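Local coordinates for YdhT protein (Bacillus subtilis, PDB 3CBW) that hydrolyses internal beta-1,4-mannosidic linkages in mannan, galactomannan and glucomannan as a secreted beta-mannanase that takes part in glucomannan breakdown, at residues 43-48 against 71-76; 273-278 against 305-310. The protein carries 3 engineered substitutions. One frame throughout, in Å; residues are numbered along the deposited sequence.

Overall arrangement
From the N terminus, the chain first runs through strand 41-49, passes helix 57-66 and returns along strand 72-79, where interaction 1 closes its loop. Interaction 2 opens about two hundred residues later: strand 271-278, helix 287-297 and strand 301-306 repeat the same beta-alpha-beta course, and interaction 2 closes this loop where 305-310 meets 273-278. The two loops are in series, neither nesting nor crossing, yet their centres lie only about 9 Å apart. The reason is barrel closure, since strand 301-306 is the neighbour of strand 41-49. Probable hydrogen bonds from F46 N to A306 O and from A306 N to G44 O join the two contacts there, and the rings of F46 and W307 stack.

Interaction 1 of 2, residues 43-48 against 71-76; sequences SGAFGG and AIYGCD
G44, A45 and F46 pair in parallel with I72, Y73 and G74, joining the first two strands of the TIM barrel through a beta-alpha-beta crossover whose helix is 57-66. The tight part is the ladder itself: G44 CA lies 4.2 Å from I72 CA, and A45 N to I72 O and G74 N to A45 O continue the hydrogen-bond pattern. G47 N bonds G74 O at 2.7 Å, but D76 N then turns to G48 O, one residue later than regular pairing would give, which is evidence for a bulge around G47. Y73 exploits that glycine: its ring reaches across until CZ is 3.5 Å from G47 CA, while its OH bonds S55 O and A59 N. At the N-terminal end of both segments S43 OG, held between its own N and carbonyl carbon (chi1 59°), receives A71 N at 2.9 Å and also bonds N330.

No solvent side exists, as every touching residue is buried; the looser part is the F46-D76 end. There F46 CE1 and CZ each lie 3.9 Å from D76 CB, with the ring and carboxylate planes perpendicular. D76 OD2 is instead engaged by H114, a probable substrate-binding residue, and by S112. One face of the F46 ring is met by its own chain: G48 N sits 3.5 Å above the ring plane, over its centre.

Interaction 2 of 2, residues 273-278 against 305-310; sequences FTEVGP and LAWNDE
E275, the probable nucleophile, lays its carboxylate against one face of the W307 indole near the C-terminal ends of the seventh and eighth strands of the TIM barrel. Its CG stands anti to the carbonyl carbon (chi1 -73°), and the chain beyond is extended, which carries a side chain that starts away from 305-310 back to the ring. The two planes are only 20° apart, and CD lies 3.3 Å from W307 CZ3. OE1 sits 3.6 Å above the indole plane, displaced toward the rim. W307 meets it with an unusual chi1 of -141°, away from the staggered positions; its N is anchored to V276 O at 3.0 Å.

The backbone explains the approach. L305 N bonds F273 O and L305 O takes V276 N, one residue further along than an unbroken ladder would allow, consistent with the corner the chain turns at E275. L305 packs against this corner, CB and CD2 both 3.5 Å from T274 O. Beyond it, V276 CG1 is pressed to 3.5 Å from A306 CA, a tight carbon contact, and also meets A306 CB at 3.9 Å.

Y251 OH bonds OE1 and R172 NH2 forms a salt bridge with OE2, so each carboxylate oxygen has a polar partner while the indole covers one side of the carboxylate and probably limits its movement, consistent with a nucleophile held in a fixed orientation beside a probable substrate-binding tryptophan.

Interaction 1 of 2, residues 43-48 against 71-76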
ATOM      1  N   SER A  43      -8.848   6.279   7.888  1.00  8.12           N
ATOM      2  CA  SER A  43      -8.943   4.864   8.219  1.00  7.81           C
ATOM      3  C   SER A  43      -8.824   4.019   6.954  1.00  7.39           C
ATOM      4  O   SER A  43      -9.034   4.501   5.836  1.00  8.31           O
ATOM      5  CB  SER A  43     -10.258   4.592   8.931  1.00  8.22           C
ATOM      6  OG  SER A  43     -11.329   4.974   8.087  1.00  8.94           O
ATOM      7  N   GLY A  44      -8.498   2.752   7.140  1.00  7.69           N
ATOM      8  CA  GLY A  44      -8.289   1.864   6.015  1.00  7.26           C
ATOM      9  C   GLY A  44      -8.385   0.435   6.451  1.00  7.37           C
ATOM     10  O   GLY A  44      -8.073   0.085   7.596  1.00  7.66           O
ATOM     11  N   ALA A  45      -8.797  -0.402   5.507  1.00  7.41           N
ATOM     12  CA  ALA A  45      -8.855  -1.837   5.734  1.00  8.13           C
ATOM     13  C   ALA A  45      -8.536  -2.596   4.465  1.00  8.33           C
ATOM     14  O   ALA A  45      -8.909  -2.177   3.377  1.00  8.37           O
ATOM     15  CB  ALA A  45     -10.226  -2.242   6.214  1.00  8.68           C
ATOM     16  N   PHE A  46      -7.844  -3.718   4.617  1.00  8.37           N
ATOM     17  CA  PHE A  46      -7.600  -4.651   3.532  1.00  8.76           C
ATOM     18  C   PHE A  46      -8.848  -5.497   3.301  1.00  8.89           C
ATOM     19  O   PHE A  46      -9.383  -6.102   4.231  1.00  9.96           O
ATOM     20  CB  PHE A  46      -6.423  -5.548   3.884  1.00  9.10           C
ATOM     21  CG  PHE A  46      -6.051  -6.523   2.806  1.00  8.82           C
ATOM     22  CD1 PHE A  46      -5.764  -6.084   1.508  1.00  9.42           C
ATOM     23  CD2 PHE A  46      -5.955  -7.883   3.084  1.00  9.73           C
ATOM     24  CE1 PHE A  46      -5.384  -6.979   0.510  1.00 10.14           C
ATOM     25  CE2 PHE A  46      -5.567  -8.784   2.091  1.00  9.90           C
ATOM     26  CZ  PHE A  46      -5.282  -8.327   0.807  1.00 10.34           C
ATOM     27  N   GLY A  47      -9.313  -5.535   2.058  1.00  9.03           N
ATOM     28  CA  GLY A  47     -10.513  -6.284   1.709  1.00  9.59           C
ATOM     29  C   GLY A  47     -10.251  -7.707   1.266  1.00 10.03           C
ATOM     30  O   GLY A  47     -11.188  -8.507   1.215  1.00 10.91           O
ATOM     31  N   GLY A  48      -8.999  -8.019   0.902  1.00  9.17           N
ATOM     32  CA  GLY A  48      -8.620  -9.371   0.511  1.00  9.54           C
ATOM     33  C   GLY A  48      -7.953  -9.457  -0.851  1.00  9.21           C
ATOM     34  O   GLY A  48      -7.686  -8.442  -1.506  1.00  9.52           O
ATOM     35  N   ALA A  71     -12.030   4.720   5.238  1.00  8.74           N
ATOM     36  CA  ALA A  71     -11.840   5.622   4.105  1.00  8.49           C
ATOM     37  C   ALA A  71     -11.138   4.937   2.928  1.00  8.51           C
ATOM     38  O   ALA A  71     -11.495   5.170   1.767  1.00  8.99           O
ATOM     39  CB  ALA A  71     -11.100   6.880   4.525  1.00  8.80           C
ATOM     40  N   ILE A  72     -10.146   4.098   3.229  1.00  8.09           N
ATOM     41  CA  ILE A  72      -9.379   3.390   2.220  1.00  7.93           C
ATOM     42  C   ILE A  72      -9.727   1.905   2.241  1.00  7.82           C
ATOM     43  O   ILE A  72      -9.844   1.300   3.314  1.00  7.96           O
ATOM     44  CB  ILE A  72      -7.874   3.575   2.482  1.00  7.79           C
ATOM     45  CG1 ILE A  72      -7.508   5.053   2.327  1.00  8.59           C
ATOM     46  CG2 ILE A  72      -7.034   2.683   1.544  1.00  8.46           C
ATOM     47  CD1 ILE A  72      -6.160   5.405   2.904  1.00 10.47           C
ATOM     48  N   TYR A  73      -9.928   1.325   1.055  1.00  7.70           N
ATOM     49  CA  TYR A  73     -10.201  -0.108   0.965  1.00  8.13           C
ATOM     50  C   TYR A  73      -9.194  -0.740   0.030  1.00  7.31           C
ATOM     51  O   TYR A  73      -8.991  -0.266  -1.091  1.00  7.93           O
ATOM     52  CB  TYR A  73     -11.626  -0.379   0.511  1.00  9.46           C
ATOM     53  CG  TYR A  73     -12.180  -1.688   1.020  1.00  9.60           C
ATOM     54  CD1 TYR A  73     -12.244  -1.957   2.384  1.00 10.79           C
ATOM     55  CD2 TYR A  73     -12.685  -2.650   0.141  1.00 10.49           C
ATOM     56  CE1 TYR A  73     -12.771  -3.159   2.862  1.00 11.04           C
ATOM     57  CE2 TYR A  73     -13.224  -3.857   0.618  1.00 11.49           C
ATOM     58  CZ  TYR A  73     -13.274  -4.090   1.974  1.00 10.72           C
ATOM     59  OH  TYR A  73     -13.820  -5.258   2.474  1.00 12.05           O
ATOM     60  N   GLY A  74      -8.545  -1.799   0.516  1.00  7.77           N
ATOM     61  CA  GLY A  74      -7.469  -2.420  -0.221  1.00  7.58           C
ATOM     62  C   GLY A  74      -7.837  -3.712  -0.911  1.00  8.10           C
ATOM     63  O   GLY A  74      -8.646  -4.498  -0.399  1.00  8.21           O
ATOM     64  N   CYS A  75      -7.211  -3.941  -2.066  1.00  8.45           N
ATOM     65  CA  CYS A  75      -7.260  -5.239  -2.744  1.00  9.12           C
ATOM     66  C   CYS A  75      -5.852  -5.619  -3.155  1.00  8.78           C
ATOM     67  O   CYS A  75      -5.014  -4.752  -3.393  1.00  9.55           O
ATOM     68  CB  CYS A  75      -8.165  -5.180  -3.987  1.00  9.99           C
ATOM     69  SG  CYS A  75      -8.047  -6.622  -5.182  1.00  9.93           S
ATOM     70  N   ASP A  76      -5.587  -6.916  -3.247  1.00  8.25           N
ATOM     71  CA  ASP A  76      -4.311  -7.378  -3.784  1.00  8.50           C
ATOM     72  C   ASP A  76      -4.619  -8.249  -4.990  1.00  8.22           C
ATOM     73  O   ASP A  76      -5.363  -9.219  -4.903  1.00  8.78           O
ATOM     74  CB  ASP A  76      -3.523  -8.112  -2.696  1.00  8.64           C
ATOM     75  CG  ASP A  76      -2.079  -8.366  -3.075  1.00  8.80           C
ATOM     76  OD1 ASP A  76      -1.820  -9.011  -4.116  1.00  8.72           O
ATOM     77  OD2 ASP A  76      -1.199  -7.940  -2.287  1.00  8.75           O
TER

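Interaction 2 of 2, residues 273-278 against 305-310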
ATOM      1  N   PHE A 273       0.822   4.633   7.849  1.00  6.90           N
ATOM      2  CA  PHE A 273       0.946   3.244   8.291  1.00  6.65           C
ATOM      3  C   PHE A 273       0.266   2.357   7.261  1.00  7.07           C
ATOM      4  O   PHE A 273      -0.953   2.170   7.265  1.00  7.98           O
ATOM      5  CB  PHE A 273       0.368   3.052   9.697  1.00  7.72           C
ATOM      6  CG  PHE A 273       1.310   3.516  10.772  1.00  7.57           C
ATOM      7  CD1 PHE A 273       2.479   2.803  11.021  1.00  8.97           C
ATOM      8  CD2 PHE A 273       1.091   4.686  11.469  1.00  8.18           C
ATOM      9  CE1 PHE A 273       3.395   3.230  11.966  1.00 10.18           C
ATOM     10  CE2 PHE A 273       2.007   5.113  12.439  1.00  9.63           C
ATOM     11  CZ  PHE A 273       3.162   4.385  12.669  1.00 10.13           C
ATOM     12  N   THR A 274       1.075   1.897   6.317  1.00  7.16           N
ATOM     13  CA  THR A 274       0.587   1.297   5.090  1.00  7.50           C
ATOM     14  C   THR A 274       0.032  -0.113   5.279  1.00  7.69           C
ATOM     15  O   THR A 274      -0.712  -0.588   4.427  1.00  7.81           O
ATOM     16  CB  THR A 274       1.685   1.356   4.024  1.00  7.69           C
ATOM     17  OG1 THR A 274       2.925   0.947   4.605  1.00  8.36           O
ATOM     18  CG2 THR A 274       1.838   2.779   3.514  1.00  8.97           C
ATOM     19  N   GLU A 275       0.402  -0.767   6.381  1.00  8.15           N
ATOM     20  CA  GLU A 275      -0.251  -1.978   6.915  1.00  9.52           C
ATOM     21  C   GLU A 275      -0.138  -1.905   8.413  1.00 10.47           C
ATOM     22  O   GLU A 275       0.877  -1.443   8.953  1.00 11.78           O
ATOM     23  CB  GLU A 275       0.432  -3.269   6.498  1.00 10.45           C
ATOM     24  CG  GLU A 275       0.229  -3.630   5.082  1.00 10.12           C
ATOM     25  CD  GLU A 275       0.592  -5.083   4.742  1.00 10.66           C
ATOM     26  OE1 GLU A 275       0.615  -5.982   5.611  1.00 13.14           O
ATOM     27  OE2 GLU A 275       0.862  -5.331   3.573  1.00  9.74           O
ATOM     28  N   VAL A 276      -1.170  -2.346   9.111  1.00  9.78           N
ATOM     29  CA  VAL A 276      -1.104  -2.440  10.569  1.00 10.92           C
ATOM     30  C   VAL A 276      -1.871  -3.660  11.035  1.00 10.64           C
ATOM     31  O   VAL A 276      -2.881  -4.042  10.449  1.00  9.94           O
ATOM     32  CB  VAL A 276      -1.620  -1.144  11.296  1.00 12.08           C
ATOM     33  CG1 VAL A 276      -3.007  -0.792  10.909  1.00 12.66           C
ATOM     34  CG2 VAL A 276      -1.570  -1.288  12.817  1.00 14.97           C
ATOM     35  N   GLY A 277      -1.374  -4.276  12.094  1.00 11.10           N
ATOM     36  CA  GLY A 277      -2.163  -5.243  12.823  1.00 11.57           C
ATOM     37  C   GLY A 277      -1.397  -5.808  13.989  1.00 12.03           C
ATOM     38  O   GLY A 277      -0.205  -5.533  14.168  1.00 11.05           O
ATOM     39  N   PRO A 278      -2.084  -6.611  14.807  1.00 12.54           N
ATOM     40  CA  PRO A 278      -1.434  -7.305  15.903  1.00 13.73           C
ATOM     41  C   PRO A 278      -0.362  -8.274  15.426  1.00 15.18           C
ATOM     42  O   PRO A 278      -0.543  -8.976  14.424  1.00 15.22           O
ATOM     43  CB  PRO A 278      -2.584  -8.059  16.586  1.00 14.01           C
ATOM     44  CG  PRO A 278      -3.706  -8.044  15.644  1.00 13.89           C
ATOM     45  CD  PRO A 278      -3.534  -6.865  14.750  1.00 12.90           C
ATOM     46  N   LEU A 305      -3.849   1.397   7.281  1.00  7.89           N
ATOM     47  CA  LEU A 305      -4.574   0.328   6.602  1.00  8.03           C
ATOM     48  C   LEU A 305      -4.433  -0.928   7.436  1.00  7.95           C
ATOM     49  O   LEU A 305      -3.379  -1.567   7.437  1.00  8.39           O
ATOM     50  CB  LEU A 305      -4.042   0.089   5.176  1.00  9.09           C
ATOM     51  CG  LEU A 305      -4.809  -0.961   4.360  1.00 10.88           C
ATOM     52  CD1 LEU A 305      -5.779  -0.292   3.435  1.00 12.31           C
ATOM     53  CD2 LEU A 305      -3.882  -1.893   3.567  1.00 14.89           C
ATOM     54  N   ALA A 306      -5.467  -1.231   8.202  1.00  8.37           N
ATOM     55  CA  ALA A 306      -5.453  -2.424   9.025  1.00  9.15           C
ATOM     56  C   ALA A 306      -5.730  -3.631   8.159  1.00  9.45           C
ATOM     57  O   ALA A 306      -6.524  -3.561   7.215  1.00 10.09           O
ATOM     58  CB  ALA A 306      -6.468  -2.312  10.147  1.00  9.79           C
ATOM     59  N   TRP A 307      -5.077  -4.744   8.461  1.00 10.56           N
ATOM     60  CA  TRP A 307      -5.320  -5.949   7.676  1.00 11.37           C
ATOM     61  C   TRP A 307      -6.679  -6.571   8.038  1.00 11.88           C
ATOM     62  O   TRP A 307      -7.395  -6.070   8.905  1.00 12.14           O
ATOM     63  CB  TRP A 307      -4.163  -6.935   7.832  1.00 11.83           C
ATOM     64  CG  TRP A 307      -3.790  -7.661   6.565  1.00 12.15           C
ATOM     65  CD1 TRP A 307      -3.867  -9.016   6.329  1.00 13.26           C
ATOM     66  CD2 TRP A 307      -3.270  -7.075   5.358  1.00 12.12           C
ATOM     67  NE1 TRP A 307      -3.430  -9.296   5.054  1.00 12.80           N
ATOM     68  CE2 TRP A 307      -3.045  -8.132   4.442  1.00 12.53           C
ATOM     69  CE3 TRP A 307      -2.974  -5.760   4.963  1.00 10.62           C
ATOM     70  CZ2 TRP A 307      -2.535  -7.916   3.157  1.00 12.49           C
ATOM     71  CZ3 TRP A 307      -2.480  -5.551   3.668  1.00 11.18           C
ATOM     72  CH2 TRP A 307      -2.258  -6.629   2.792  1.00 11.82           C
ATOM     73  N   ASN A 308      -7.062  -7.621   7.323  1.00 12.91           N
ATOM     74  CA  ASN A 308      -8.361  -8.268   7.544  1.00 13.44           C
ATOM     75  C   ASN A 308      -8.226  -9.468   8.481  1.00 14.35           C
ATOM     76  O   ASN A 308      -7.241  -9.566   9.222  1.00 13.87           O
ATOM     77  CB  ASN A 308      -9.017  -8.645   6.204  1.00 13.40           C
ATOM     78  CG  ASN A 308      -8.218  -9.670   5.414  1.00 13.77           C
ATOM     79  OD1 ASN A 308      -7.063  -9.969   5.720  1.00 14.10           O
ATOM     80  ND2 ASN A 308      -8.839 -10.217   4.378  1.00 14.51           N
ATOM     81  N   ASP A 309      -9.211 -10.369   8.450  1.00 16.07           N
ATOM     82  CA  ASP A 309      -9.200 -11.590   9.262  1.00 17.25           C
ATOM     83  C   ASP A 309      -8.890 -11.286  10.734  1.00 17.35           C
ATOM     84  O   ASP A 309      -9.492 -10.374  11.294  1.00 17.19           O
ATOM     85  CB  ASP A 309      -8.259 -12.632   8.643  1.00 18.00           C
ATOM     86  CG  ASP A 309      -8.667 -13.020   7.222  1.00 19.94           C
ATOM     87  OD1 ASP A 309      -9.840 -12.808   6.839  1.00 22.11           O
ATOM     88  OD2 ASP A 309      -7.809 -13.547   6.490  1.00 22.52           O
ATOM     89  N   GLU A 310      -7.969 -12.022  11.356  1.00 17.94           N
ATOM     90  CA  GLU A 310      -7.706 -11.848  12.795  1.00 18.00           C
ATOM     91  C   GLU A 310      -7.041 -10.511  13.159  1.00 16.92           C
ATOM     92  O   GLU A 310      -7.022 -10.121  14.334  1.00 16.82           O
ATOM     93  CB  GLU A 310      -6.915 -13.035  13.370  1.00 19.20           C
ATOM     94  CG  GLU A 310      -5.531 -13.233  12.772  1.00 22.03           C
ATOM     95  CD  GLU A 310      -5.512 -14.232  11.618  1.00 25.60           C
ATOM     96  OE1 GLU A 310      -4.482 -14.927  11.472  1.00 28.48           O
ATOM     97  OE2 GLU A 310      -6.516 -14.337  10.872  1.00 25.69           O
TER